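Local coordinates for thymidylate synthase A (PDB 1BKP), which catalyses the reductive methylation of dUMP to dTMP with 5,10-methylenetetrahydrofolate as methyl donor and reductant, and works as a homodimer, at residues A[49-54]-A[197-202]; A[76-81]-A[252-257]; A[103-108]-A[152-157]; A[174-179]-A[214-219]. All blocks are in the same frame, centred on the assembly; numbering follows the deposited sequence.

Interaction 1. Residues A[49-54]-A[197-202]; sequences FDNSEV and VLQRMI
Where the turn after strand 39-49 meets helix 188-206, Asn-51 reaches across to Gln-199 and Arg-200, and the two segments are joined by side-chain amides and a guanidinium group. Just ahead of that meeting, Asp-50 closes an Asx turn, its OD1 accepting from both Ser-52 N and Ser-52 OG, which shapes the loop that presents Asn-51. The amide of Asn-51 is used at both ends. Its ND2 donates to Gln-199 OE1 at 2.9 Å, staying in its own amide plane but coming in above the carbonyl plane of the glutamine, with the two amide planes 59° apart. ND2 also serves Gly-211 O. At the other end, OD1 takes a weak, bent bond from Arg-200 NH2 at 3.0 Å, and a further bond from Asn-196 ND2. Arg-200 runs out straight from CG to NE, carrying its guanidinium past the asparagine to where Val-54 CG2 covers the middle of one face, 4.0 Å from CZ. A water links the Asn-51 carbonyl to the guanidinium, donating to Asn-51 O and accepting from Arg-200 NH2 at 3.0 Å. Asn-196, one helical turn earlier, takes the NE proton of Arg-200. Gln-199 NE2 turns to Leu-173 O and Glu-212 O, so this face of the helix is tied to strands 172-183 and 209-223, while Leu-244 of strand 243-246 touches both Val-54 and Arg-200.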
loop_
_atom_site.group_PDB
_atom_site.type_symbol
_atom_site.label_atom_id
_atom_site.label_comp_id
_atom_site.label_asym_id
_atom_site.label_seq_id
_atom_site.Cartn_x
_atom_site.Cartn_y
_atom_site.Cartn_z
ATOM N N PHE A 49 -13.740 7.958 -3.590
ATOM C CA PHE A 49 -14.629 9.116 -3.690
ATOM C C PHE A 49 -14.183 9.940 -4.900
ATOM O O PHE A 49 -12.964 10.103 -5.187
ATOM C CB PHE A 49 -14.494 9.948 -2.415
ATOM C CG PHE A 49 -14.742 9.161 -1.191
ATOM C CD1 PHE A 49 -16.047 9.003 -0.706
ATOM C CD2 PHE A 49 -13.704 8.625 -0.491
ATOM C CE1 PHE A 49 -16.231 8.343 0.450
ATOM C CE2 PHE A 49 -13.928 7.963 0.675
ATOM C CZ PHE A 49 -15.153 7.828 1.141
ATOM N N ASP A 50 -15.161 10.574 -5.513
ATOM C CA ASP A 50 -14.853 11.337 -6.709
ATOM C C ASP A 50 -14.635 12.824 -6.379
ATOM O O ASP A 50 -14.365 13.679 -7.241
ATOM C CB ASP A 50 -15.968 11.113 -7.740
ATOM C CG ASP A 50 -17.325 11.627 -7.287
ATOM O OD1 ASP A 50 -17.477 12.166 -6.190
ATOM O OD2 ASP A 50 -18.263 11.511 -8.084
ATOM N N ASN A 51 -14.699 13.132 -5.094
ATOM C CA ASN A 51 -14.516 14.485 -4.621
ATOM C C ASN A 51 -15.636 15.482 -4.930
ATOM O O ASN A 51 -15.453 16.720 -4.804
ATOM C CB ASN A 51 -13.108 15.038 -4.996
ATOM C CG ASN A 51 -12.090 14.776 -3.873
ATOM O OD1 ASN A 51 -12.407 15.009 -2.709
ATOM N ND2 ASN A 51 -10.879 14.235 -4.223
ATOM N N SER A 52 -16.811 14.963 -5.265
ATOM C CA SER A 52 -17.947 15.852 -5.541
ATOM C C SER A 52 -18.470 16.316 -4.187
ATOM O O SER A 52 -19.159 17.293 -4.083
ATOM C CB SER A 52 -19.001 15.146 -6.348
ATOM O OG SER A 52 -19.396 13.938 -5.715
ATOM N N GLU A 53 -18.126 15.597 -3.123
ATOM C CA GLU A 53 -18.487 16.034 -1.765
ATOM C C GLU A 53 -17.349 15.649 -0.807
ATOM O O GLU A 53 -16.492 14.803 -1.136
ATOM C CB GLU A 53 -19.821 15.398 -1.307
ATOM C CG GLU A 53 -19.888 14.013 -1.391
ATOM C CD GLU A 53 -21.305 13.449 -1.015
ATOM O OE1 GLU A 53 -22.270 13.758 -1.681
ATOM O OE2 GLU A 53 -21.416 12.641 -0.087
ATOM N N VAL A 54 -17.331 16.294 0.359
ATOM C CA VAL A 54 -16.325 16.062 1.392
ATOM C C VAL A 54 -16.633 14.704 2.041
ATOM O O VAL A 54 -17.760 14.454 2.347
ATOM C CB VAL A 54 -16.447 17.186 2.442
ATOM C CG1 VAL A 54 -15.678 16.844 3.681
ATOM C CG2 VAL A 54 -15.787 18.442 1.835
ATOM N N VAL A 197 -8.537 16.330 3.283
ATOM C CA VAL A 197 -8.137 17.747 3.475
ATOM C C VAL A 197 -6.696 17.955 2.904
ATOM O O VAL A 197 -6.451 18.868 2.131
ATOM C CB VAL A 197 -8.215 18.179 4.989
ATOM C CG1 VAL A 197 -7.781 19.664 5.131
ATOM C CG2 VAL A 197 -9.653 18.050 5.389
ATOM N N LEU A 198 -5.816 16.975 3.113
ATOM C CA LEU A 198 -4.468 17.106 2.615
ATOM C C LEU A 198 -4.523 17.151 1.045
ATOM O O LEU A 198 -3.760 17.895 0.439
ATOM C CB LEU A 198 -3.617 15.902 3.023
ATOM C CG LEU A 198 -2.153 15.957 2.573
ATOM C CD1 LEU A 198 -1.384 17.123 3.326
ATOM C CD2 LEU A 198 -1.530 14.537 2.890
ATOM N N GLN A 199 -5.393 16.345 0.424
ATOM C CA GLN A 199 -5.511 16.354 -1.020
ATOM C C GLN A 199 -5.865 17.760 -1.499
ATOM O O GLN A 199 -5.282 18.251 -2.526
ATOM C CB GLN A 199 -6.596 15.417 -1.502
ATOM C CG GLN A 199 -6.547 15.220 -3.002
ATOM C CD GLN A 199 -7.589 14.231 -3.468
ATOM O OE1 GLN A 199 -8.448 13.868 -2.692
ATOM N NE2 GLN A 199 -7.549 13.824 -4.756
ATOM N N ARG A 200 -6.931 18.321 -0.901
ATOM C CA ARG A 200 -7.385 19.680 -1.238
ATOM C C ARG A 200 -6.309 20.720 -1.013
ATOM O O ARG A 200 -6.132 21.622 -1.872
ATOM C CB ARG A 200 -8.667 20.023 -0.459
ATOM C CG ARG A 200 -9.847 19.026 -0.889
ATOM C CD ARG A 200 -11.122 19.199 -0.057
ATOM N NE ARG A 200 -12.050 18.165 -0.491
ATOM C CZ ARG A 200 -13.148 18.396 -1.193
ATOM N NH1 ARG A 200 -13.554 19.654 -1.461
ATOM N NH2 ARG A 200 -13.872 17.375 -1.548
ATOM N N MET A 201 -5.539 20.631 0.075
ATOM C CA MET A 201 -4.459 21.616 0.305
ATOM C C MET A 201 -3.404 21.597 -0.796
ATOM O O MET A 201 -3.002 22.653 -1.337
ATOM C CB MET A 201 -3.724 21.304 1.591
ATOM C CG MET A 201 -4.630 21.695 2.845
ATOM S SD MET A 201 -3.869 20.973 4.339
ATOM C CE MET A 201 -2.420 21.980 4.633
ATOM N N ILE A 202 -2.982 20.369 -1.130
ATOM C CA ILE A 202 -1.867 20.171 -2.067
ATOM C C ILE A 202 -2.309 20.498 -3.480
ATOM O O ILE A 202 -1.584 21.121 -4.213
ATOM C CB ILE A 202 -1.076 18.737 -1.923
ATOM C CG1 ILE A 202 -0.194 18.744 -0.633
ATOM C CG2 ILE A 202 -0.161 18.534 -3.237
ATOM C CD1 ILE A 202 0.390 17.433 -0.244
HETATM O O HOH W 1 -16.202 18.773 -2.883
#

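Interaction 2. Residues A[76-81]-A[252-257]; sequences QLKSND and DFYDFT
Hydrogen bonds from Gln-76 to the backbone of 252-257 carry most of this contact. The side-chain NE2 of Gln-76 spends both its protons on carbonyls of that loop: one goes to Phe-256 O at 2.9 Å, the other to Phe-253 O at 3.0 Å. Both are nearly straight and lie close to the amide plane; Phe-253 O is met within its own carbonyl plane, Phe-256 O from a direction tilted 31° from its own. With CG anti to the backbone N (chi1 -167°) and the chain extended beyond it, the amide reaches between the two carbonyls. These donor bonds, with a water donating to Gln-76 OE1 at 2.7 Å and also to Phe-256 O, set which end of the amide is which. A leucine in place of Gln-76 would probably leave the carbonyls of Phe-253 and Phe-256 without their shared donor and the loop less firmly held.

Charge enters through Lys-78, whose NZ donates to Tyr-254 OH at 2.7 Å and forms a salt bridge with Asp-124; the same hydroxyl is hydrogen-bonded to Asp-127.

In van der Waals contact, Gln-76 CG lies 4.0 Å from Tyr-254 CD1, Gln-76 O sits at the edge of that ring, and Phe-253 CE2 comes within 4.0 Å of Gln-76 CA. The arrangement is a side-chain amide bridging two loop carbonyls, here joining the end of helix 64-75 to the loop between strands 243-246 and 261-264.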
loop_
_atom_site.group_PDB
_atom_site.type_symbol
_atom_site.label_atom_id
_atom_site.label_comp_id
_atom_site.label_asym_id
_atom_site.label_seq_id
_atom_site.Cartn_x
_atom_site.Cartn_y
_atom_site.Cartn_z
ATOM N N GLN A 76 2.933 19.659 7.866
ATOM C CA GLN A 76 3.354 21.039 7.671
ATOM C C GLN A 76 4.476 21.401 8.622
ATOM O O GLN A 76 5.556 21.791 8.172
ATOM C CB GLN A 76 2.183 22.012 7.863
ATOM C CG GLN A 76 2.542 23.380 7.368
ATOM C CD GLN A 76 1.536 24.371 7.853
ATOM O OE1 GLN A 76 1.380 24.518 9.037
ATOM N NE2 GLN A 76 0.754 24.978 6.929
ATOM N N LEU A 77 4.288 21.200 9.936
ATOM C CA LEU A 77 5.362 21.499 10.874
ATOM C C LEU A 77 6.363 20.346 10.807
ATOM O O LEU A 77 7.549 20.489 11.201
ATOM C CB LEU A 77 4.806 21.600 12.318
ATOM C CG LEU A 77 3.546 22.498 12.538
ATOM C CD1 LEU A 77 3.302 22.702 14.102
ATOM C CD2 LEU A 77 3.602 23.752 11.852
ATOM N N LYS A 78 5.910 19.154 10.424
ATOM C CA LYS A 78 6.802 17.973 10.357
ATOM C C LYS A 78 7.469 17.813 11.679
ATOM O O LYS A 78 8.714 17.624 11.779
ATOM C CB LYS A 78 7.850 18.145 9.227
ATOM C CG LYS A 78 7.203 18.058 7.869
ATOM C CD LYS A 78 8.084 18.466 6.609
ATOM C CE LYS A 78 8.290 19.931 6.457
ATOM N NZ LYS A 78 8.855 20.373 5.098
ATOM N N SER A 79 6.675 17.760 12.735
ATOM C CA SER A 79 7.289 17.742 14.064
ATOM C C SER A 79 7.000 16.456 14.804
ATOM O O SER A 79 5.926 15.903 14.609
ATOM C CB SER A 79 6.691 18.932 14.899
ATOM O OG SER A 79 6.620 18.638 16.303
ATOM N N ASN A 80 7.909 15.993 15.659
ATOM C CA ASN A 80 7.616 14.798 16.407
ATOM C C ASN A 80 7.458 15.232 17.886
ATOM O O ASN A 80 7.475 14.408 18.753
ATOM C CB ASN A 80 8.770 13.774 16.301
ATOM C CG ASN A 80 10.047 14.274 16.869
ATOM O OD1 ASN A 80 10.217 15.455 17.107
ATOM N ND2 ASN A 80 10.981 13.412 16.973
ATOM N N ASP A 81 7.273 16.533 18.131
ATOM C CA ASP A 81 7.200 17.033 19.521
ATOM C C ASP A 81 5.763 17.203 19.955
ATOM O O ASP A 81 5.075 18.068 19.464
ATOM C CB ASP A 81 7.932 18.354 19.634
ATOM C CG ASP A 81 7.833 18.994 21.030
ATOM O OD1 ASP A 81 7.407 18.378 21.993
ATOM O OD2 ASP A 81 8.180 20.162 21.152
ATOM N N ASP A 252 1.036 28.972 -0.709
ATOM C CA ASP A 252 2.147 28.148 -0.274
ATOM C C ASP A 252 1.643 27.144 0.758
ATOM O O ASP A 252 0.964 27.535 1.675
ATOM C CB ASP A 252 3.175 29.013 0.426
ATOM C CG ASP A 252 4.406 28.220 0.822
ATOM O OD1 ASP A 252 4.962 27.585 -0.050
ATOM O OD2 ASP A 252 4.846 28.182 1.968
ATOM N N PHE A 253 1.989 25.853 0.615
ATOM C CA PHE A 253 1.606 24.846 1.594
ATOM C C PHE A 253 1.965 25.228 3.071
ATOM O O PHE A 253 1.278 24.859 4.024
ATOM C CB PHE A 253 2.355 23.555 1.233
ATOM C CG PHE A 253 1.945 22.363 2.074
ATOM C CD1 PHE A 253 0.709 21.731 1.848
ATOM C CD2 PHE A 253 2.780 21.897 3.094
ATOM C CE1 PHE A 253 0.306 20.626 2.647
ATOM C CE2 PHE A 253 2.368 20.823 3.849
ATOM C CZ PHE A 253 1.138 20.190 3.626
ATOM N N TYR A 254 3.043 25.965 3.232
ATOM C CA TYR A 254 3.505 26.327 4.540
ATOM C C TYR A 254 2.819 27.557 5.107
ATOM O O TYR A 254 3.073 27.876 6.245
ATOM C CB TYR A 254 5.007 26.509 4.546
ATOM C CG TYR A 254 5.663 25.220 4.175
ATOM C CD1 TYR A 254 5.764 24.189 5.110
ATOM C CD2 TYR A 254 6.145 25.011 2.894
ATOM C CE1 TYR A 254 6.348 22.941 4.762
ATOM C CE2 TYR A 254 6.726 23.772 2.525
ATOM C CZ TYR A 254 6.825 22.752 3.457
ATOM O OH TYR A 254 7.369 21.534 3.119
ATOM N N ASP A 255 1.803 28.072 4.404
ATOM C CA ASP A 255 1.095 29.251 4.896
ATOM C C ASP A 255 -0.253 28.918 5.521
ATOM O O ASP A 255 -0.877 29.774 6.136
ATOM C CB ASP A 255 0.831 30.234 3.740
ATOM C CG ASP A 255 2.061 30.992 3.341
ATOM O OD1 ASP A 255 3.029 30.994 4.139
ATOM O OD2 ASP A 255 2.079 31.544 2.201
ATOM N N PHE A 256 -0.722 27.686 5.383
ATOM C CA PHE A 256 -2.034 27.316 5.874
ATOM C C PHE A 256 -2.062 27.281 7.404
ATOM O O PHE A 256 -1.058 26.987 8.031
ATOM C CB PHE A 256 -2.428 25.909 5.334
ATOM C CG PHE A 256 -2.938 25.895 3.906
ATOM C CD1 PHE A 256 -4.216 26.357 3.631
ATOM C CD2 PHE A 256 -2.151 25.357 2.872
ATOM C CE1 PHE A 256 -4.767 26.299 2.329
ATOM C CE2 PHE A 256 -2.616 25.257 1.557
ATOM C CZ PHE A 256 -3.969 25.735 1.260
ATOM N N THR A 257 -3.148 27.726 8.011
ATOM C CA THR A 257 -3.201 27.679 9.466
ATOM C C THR A 257 -4.592 27.159 9.666
ATOM O O THR A 257 -5.382 27.134 8.709
ATOM C CB THR A 257 -3.095 29.131 10.186
ATOM O OG1 THR A 257 -4.202 29.963 9.771
ATOM C CG2 THR A 257 -1.751 29.842 9.918
HETATM O O HOH W 2 0.184 26.208 10.702
#

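Interaction 3. Residues A[103-108]-A[152-157]; sequences IGHAYG and LDAMAL
Gly-104 and Met-155 face each other in a single beta bridge that joins two loops beside the active site of the thymidylate synthase fold. Two backbone hydrogen bonds make it: Ala-156 N donates to Ile-103 O at 3.0 Å, and His-105 N to Ala-154 O at 2.9 Å. Both are close to straight at hydrogen, yet each donor stands above the plane of its carbonyl. Between them the CA of Gly-104 makes a C-H...O contact with Ala-154 O; a CB there would clash with that oxygen, and the backbone angles, phi 78° and psi -153°, themselves call for glycine. The chain then bends sharply through an inverse gamma turn centred on His-105. Two other backbone oxygens meet carbon: the extended Met-155 lays CG and CE alongside His-105 O, and Leu-157 O, buried by the contact with no polar partner in the model, is covered by Ala-106 CB at 3.6 Å.

Outside partners place the contact. His-105 ND1 bonds to Glu-151 and its ring stacks on Phe-109; Tyr-107, edge-to-face with Trp-93, makes a weak bond through OH to the backbone N of Cys-160, the catalytic cysteine. Asp-153 pairs with Arg-116 of the second subunit.

Apolar contacts flank the bridge. Ala-106 CB rests 3.9 Å from Met-155 CB. Leu-157, with CG wedged between the backbone N and the carbonyl carbon (chi1 29°), directs CD1 to a place between Ile-103 CB, at 4.0 Å, and the ring of Tyr-107. At the edge of that ring and in its plane, Leu-157 CD1 lies 3.9 Å from Tyr-107 CE2.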
loop_
_atom_site.group_PDB
_atom_site.type_symbol
_atom_site.label_atom_id
_atom_site.label_comp_id
_atom_site.label_asym_id
_atom_site.label_seq_id
_atom_site.Cartn_x
_atom_site.Cartn_y
_atom_site.Cartn_z
ATOM N N ILE A 103 7.738 11.719 20.026
ATOM C CA ILE A 103 7.222 10.367 19.749
ATOM C C ILE A 103 8.324 9.584 19.061
ATOM O O ILE A 103 8.075 8.617 18.434
ATOM C CB ILE A 103 5.839 10.338 18.942
ATOM C CG1 ILE A 103 5.925 11.250 17.712
ATOM C CG2 ILE A 103 4.738 10.739 19.907
ATOM C CD1 ILE A 103 4.850 11.038 16.627
ATOM N N GLY A 104 9.589 9.990 19.254
ATOM C CA GLY A 104 10.677 9.283 18.616
ATOM C C GLY A 104 10.769 9.678 17.144
ATOM O O GLY A 104 10.273 10.685 16.721
ATOM N N HIS A 105 11.278 8.785 16.339
ATOM C CA HIS A 105 11.513 9.106 14.935
ATOM C C HIS A 105 10.349 8.698 14.048
ATOM O O HIS A 105 10.556 8.010 13.109
ATOM C CB HIS A 105 12.805 8.376 14.531
ATOM C CG HIS A 105 14.034 8.999 15.097
ATOM N ND1 HIS A 105 15.292 8.718 14.614
ATOM C CD2 HIS A 105 14.202 9.928 16.073
ATOM C CE1 HIS A 105 16.194 9.440 15.270
ATOM N NE2 HIS A 105 15.555 10.189 16.161
ATOM N N ALA A 106 9.127 9.001 14.475
ATOM C CA ALA A 106 7.900 8.650 13.776
ATOM C C ALA A 106 7.206 9.851 13.206
ATOM O O ALA A 106 7.464 11.049 13.549
ATOM C CB ALA A 106 7.019 8.010 14.743
ATOM N N TYR A 107 6.257 9.553 12.351
ATOM C CA TYR A 107 5.421 10.521 11.731
ATOM C C TYR A 107 6.102 11.740 11.178
ATOM O O TYR A 107 6.810 11.648 10.175
ATOM C CB TYR A 107 4.240 10.882 12.680
ATOM C CG TYR A 107 3.175 9.820 12.839
ATOM C CD1 TYR A 107 2.095 9.749 11.940
ATOM C CD2 TYR A 107 3.191 8.913 13.904
ATOM C CE1 TYR A 107 1.047 8.814 12.097
ATOM C CE2 TYR A 107 2.127 7.982 14.052
ATOM C CZ TYR A 107 1.079 7.950 13.153
ATOM O OH TYR A 107 0.030 7.049 13.294
ATOM N N GLY A 108 5.792 12.906 11.754
ATOM C CA GLY A 108 6.413 14.121 11.299
ATOM C C GLY A 108 7.911 14.073 11.161
ATOM O O GLY A 108 8.432 14.665 10.271
ATOM N N LEU A 152 12.198 1.751 12.651
ATOM C CA LEU A 152 10.991 1.305 13.377
ATOM C C LEU A 152 11.229 1.197 14.904
ATOM O O LEU A 152 10.403 1.635 15.711
ATOM C CB LEU A 152 10.482 -0.046 12.842
ATOM C CG LEU A 152 10.021 0.027 11.379
ATOM C CD1 LEU A 152 9.770 -1.397 10.755
ATOM C CD2 LEU A 152 8.781 0.973 11.314
ATOM N N ASP A 153 12.430 0.791 15.270
ATOM C CA ASP A 153 12.705 0.593 16.687
ATOM C C ASP A 153 12.881 1.892 17.416
ATOM O O ASP A 153 12.852 1.914 18.618
ATOM C CB ASP A 153 13.930 -0.303 16.897
ATOM C CG ASP A 153 13.690 -1.722 16.458
ATOM O OD1 ASP A 153 12.547 -2.243 16.651
ATOM O OD2 ASP A 153 14.613 -2.300 15.895
ATOM N N ALA A 154 13.095 2.959 16.679
ATOM C CA ALA A 154 13.256 4.270 17.283
ATOM C C ALA A 154 11.944 5.051 17.328
ATOM O O ALA A 154 11.917 6.274 17.604
ATOM C CB ALA A 154 14.303 5.025 16.516
ATOM N N MET A 155 10.844 4.372 16.980
ATOM C CA MET A 155 9.560 5.057 16.971
ATOM C C MET A 155 8.743 4.661 18.214
ATOM O O MET A 155 8.674 3.476 18.551
ATOM C CB MET A 155 8.768 4.688 15.733
ATOM C CG MET A 155 9.510 4.903 14.426
ATOM S SD MET A 155 8.359 4.557 13.018
ATOM C CE MET A 155 9.562 4.835 11.728
ATOM N N ALA A 156 8.157 5.652 18.897
ATOM C CA ALA A 156 7.332 5.372 20.101
ATOM C C ALA A 156 6.076 4.617 19.696
ATOM O O ALA A 156 5.479 3.911 20.514
ATOM C CB ALA A 156 6.944 6.679 20.818
ATOM N N LEU A 157 5.602 4.895 18.474
ATOM C CA LEU A 157 4.455 4.152 17.892
ATOM C C LEU A 157 4.678 4.074 16.341
ATOM O O LEU A 157 5.207 5.015 15.766
ATOM C CB LEU A 157 3.108 4.823 18.117
ATOM C CG LEU A 157 2.992 6.347 18.253
ATOM C CD1 LEU A 157 4.009 7.146 17.397
ATOM C CD2 LEU A 157 1.539 6.774 17.992
#

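Interaction 4. Residues A[174-179]-A[214-219]; sequences HLEVRA and IFNIGD
With its CG anti to the backbone N (chi1 -177°), Glu-176 runs out extended, while Asn-216, its CG anti to the carbonyl carbon (chi1 -69°), brings ND2 up to the carboxylate. Asn-216 ND2 donates to Glu-176 OE2 at 2.9 Å, on the anti side of the carboxylate, the two flat groups turned 42° apart; a second, weak bond from ND2 goes to Val-177 O. Ile-214 CG2 packs 3.8 Å from Glu-176 OE2. OE2 also accepts from Ser-44 of the second subunit; OE1 is hydrogen-bonded to Tyr-167 of its own chain and salt-bridged to Arg-178 of the second subunit. A glutamine in place of Glu-176 would probably deprive that arginine of its buried counter-charge across the dimer interface. These groups stand on neighbouring parallel strands of a beta-alpha-beta unit, connected through helix 188-206. Their ladder includes Val-177 N to Ile-214 O and Asn-216 N to Val-177 O, both 2.9 Å, and ends with Gly-218 N on Ala-179 O at 2.8 Å. On the other face, toward helix 188-206, Val-177 CG1 lies 4.0 Å from Phe-215 CE2. Arg-178 crosses Asn-216 at about a right angle; its NH1 bonds to Tyr-162, its NH2 salt-bridges Glu-176 of the second subunit.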
loop_
_atom_site.group_PDB
_atom_site.type_symbol
_atom_site.label_atom_id
_atom_site.label_comp_id
_atom_site.label_asym_id
_atom_site.label_seq_id
_atom_site.Cartn_x
_atom_site.Cartn_y
_atom_site.Cartn_z
ATOM N N HIS A 174 -5.002 12.934 -8.216
ATOM C CA HIS A 174 -5.652 11.799 -7.516
ATOM C C HIS A 174 -4.748 11.422 -6.339
ATOM O O HIS A 174 -3.485 11.502 -6.450
ATOM C CB HIS A 174 -5.793 10.621 -8.502
ATOM C CG HIS A 174 -6.459 10.995 -9.786
ATOM N ND1 HIS A 174 -7.777 10.671 -10.103
ATOM C CD2 HIS A 174 -5.948 11.610 -10.900
ATOM C CE1 HIS A 174 -8.043 11.072 -11.344
ATOM N NE2 HIS A 174 -6.960 11.638 -11.854
ATOM N N LEU A 175 -5.375 10.946 -5.228
ATOM C CA LEU A 175 -4.605 10.621 -4.048
ATOM C C LEU A 175 -5.029 9.232 -3.631
ATOM O O LEU A 175 -6.243 8.952 -3.576
ATOM C CB LEU A 175 -4.907 11.589 -2.851
ATOM C CG LEU A 175 -4.413 11.122 -1.455
ATOM C CD1 LEU A 175 -2.858 10.944 -1.536
ATOM C CD2 LEU A 175 -4.772 12.158 -0.373
ATOM N N GLU A 176 -4.040 8.356 -3.363
ATOM C CA GLU A 176 -4.366 7.020 -2.852
ATOM C C GLU A 176 -3.612 6.892 -1.517
ATOM O O GLU A 176 -2.407 7.091 -1.452
ATOM C CB GLU A 176 -3.911 5.928 -3.851
ATOM C CG GLU A 176 -4.291 4.554 -3.375
ATOM C CD GLU A 176 -4.337 3.482 -4.466
ATOM O OE1 GLU A 176 -3.686 3.671 -5.508
ATOM O OE2 GLU A 176 -5.012 2.459 -4.263
ATOM N N VAL A 177 -4.283 6.457 -0.460
ATOM C CA VAL A 177 -3.649 6.366 0.846
ATOM C C VAL A 177 -3.807 4.932 1.379
ATOM O O VAL A 177 -4.763 4.269 1.038
ATOM C CB VAL A 177 -4.479 7.356 1.789
ATOM C CG1 VAL A 177 -4.123 7.288 3.189
ATOM C CG2 VAL A 177 -4.325 8.794 1.294
ATOM N N ARG A 178 -2.928 4.486 2.263
ATOM C CA ARG A 178 -3.142 3.162 2.876
ATOM C C ARG A 178 -2.894 3.182 4.353
ATOM O O ARG A 178 -1.855 3.721 4.796
ATOM C CB ARG A 178 -2.255 2.043 2.295
ATOM C CG ARG A 178 -2.713 0.599 2.785
ATOM C CD ARG A 178 -2.031 -0.471 1.951
ATOM N NE ARG A 178 -2.518 -1.765 2.392
ATOM C CZ ARG A 178 -2.031 -2.478 3.386
ATOM N NH1 ARG A 178 -0.846 -2.184 3.909
ATOM N NH2 ARG A 178 -2.624 -3.612 3.707
ATOM N N ALA A 179 -3.795 2.567 5.088
ATOM C CA ALA A 179 -3.620 2.323 6.511
ATOM C C ALA A 179 -3.377 0.796 6.634
ATOM O O ALA A 179 -4.159 -0.024 6.125
ATOM C CB ALA A 179 -4.889 2.638 7.287
ATOM N N ILE A 214 -8.835 7.747 -2.804
ATOM C CA ILE A 214 -8.955 6.327 -2.494
ATOM C C ILE A 214 -8.286 6.081 -1.126
ATOM O O ILE A 214 -7.139 6.429 -0.935
ATOM C CB ILE A 214 -8.231 5.572 -3.609
ATOM C CG1 ILE A 214 -8.880 5.938 -4.944
ATOM C CG2 ILE A 214 -8.304 4.104 -3.370
ATOM C CD1 ILE A 214 -7.889 6.173 -6.031
ATOM N N PHE A 215 -8.932 5.271 -0.283
ATOM C CA PHE A 215 -8.445 5.034 1.086
ATOM C C PHE A 215 -8.512 3.528 1.280
ATOM O O PHE A 215 -9.574 2.905 1.180
ATOM C CB PHE A 215 -9.354 5.735 2.075
ATOM C CG PHE A 215 -8.776 5.778 3.525
ATOM C CD1 PHE A 215 -8.830 4.651 4.352
ATOM C CD2 PHE A 215 -8.123 6.920 3.981
ATOM C CE1 PHE A 215 -8.211 4.625 5.657
ATOM C CE2 PHE A 215 -7.477 6.970 5.304
ATOM C CZ PHE A 215 -7.516 5.834 6.140
ATOM N N ASN A 216 -7.355 2.948 1.409
ATOM C CA ASN A 216 -7.226 1.476 1.546
ATOM C C ASN A 216 -6.941 1.108 2.959
ATOM O O ASN A 216 -6.087 1.749 3.570
ATOM C CB ASN A 216 -6.003 1.021 0.752
ATOM C CG ASN A 216 -6.216 1.157 -0.767
ATOM O OD1 ASN A 216 -7.196 0.619 -1.295
ATOM N ND2 ASN A 216 -5.455 2.033 -1.412
ATOM N N ILE A 217 -7.480 -0.014 3.428
ATOM C CA ILE A 217 -7.178 -0.395 4.835
ATOM C C ILE A 217 -6.821 -1.890 4.827
ATOM O O ILE A 217 -7.490 -2.665 4.147
ATOM C CB ILE A 217 -8.379 -0.284 5.766
ATOM C CG1 ILE A 217 -9.012 1.109 5.773
ATOM C CG2 ILE A 217 -7.936 -0.512 7.229
ATOM C CD1 ILE A 217 -10.266 1.124 4.989
ATOM N N GLY A 218 -5.741 -2.244 5.518
ATOM C CA GLY A 218 -5.349 -3.666 5.586
ATOM C C GLY A 218 -6.126 -4.414 6.660
ATOM O O GLY A 218 -7.124 -5.008 6.377
ATOM N N ASP A 219 -5.784 -4.281 7.937
ATOM C CA ASP A 219 -6.611 -5.019 8.925
ATOM C C ASP A 219 -7.763 -4.079 9.383
ATOM O O ASP A 219 -7.523 -3.109 10.060
ATOM C CB ASP A 219 -5.765 -5.358 10.097
ATOM C CG ASP A 219 -6.478 -6.331 11.038
ATOM O OD1 ASP A 219 -7.380 -5.894 11.734
ATOM O OD2 ASP A 219 -6.222 -7.532 11.007
#

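In the fold
Helix 188-206 connects the strands of interaction 4 and supplies one side of interaction 1; Gln-199 NE2 packs 3.6 Å from Leu-175 N. It meets interaction 2 through Met-201 CE, 3.6 Å from Phe-253 CE1. Interaction 2 leads on to interaction 3, with Asn-80 ND2 probably hydrogen-bonded to Gly-104 O at 2.8 Å. Interactions 1 and 3 lie on opposite sides of the chain's centre, their own centres about 28 Å apart. Interaction 3 lies beside the catalytic cysteine, the Tyr-107 side chain about 5 Å from that of Cys-160. In interaction 4, the Phe-215 side chain is about 4 Å from that of Asn-191, predicted to bind the dUMP shared with the other subunit; interactions 3 and 4 both touch that subunit.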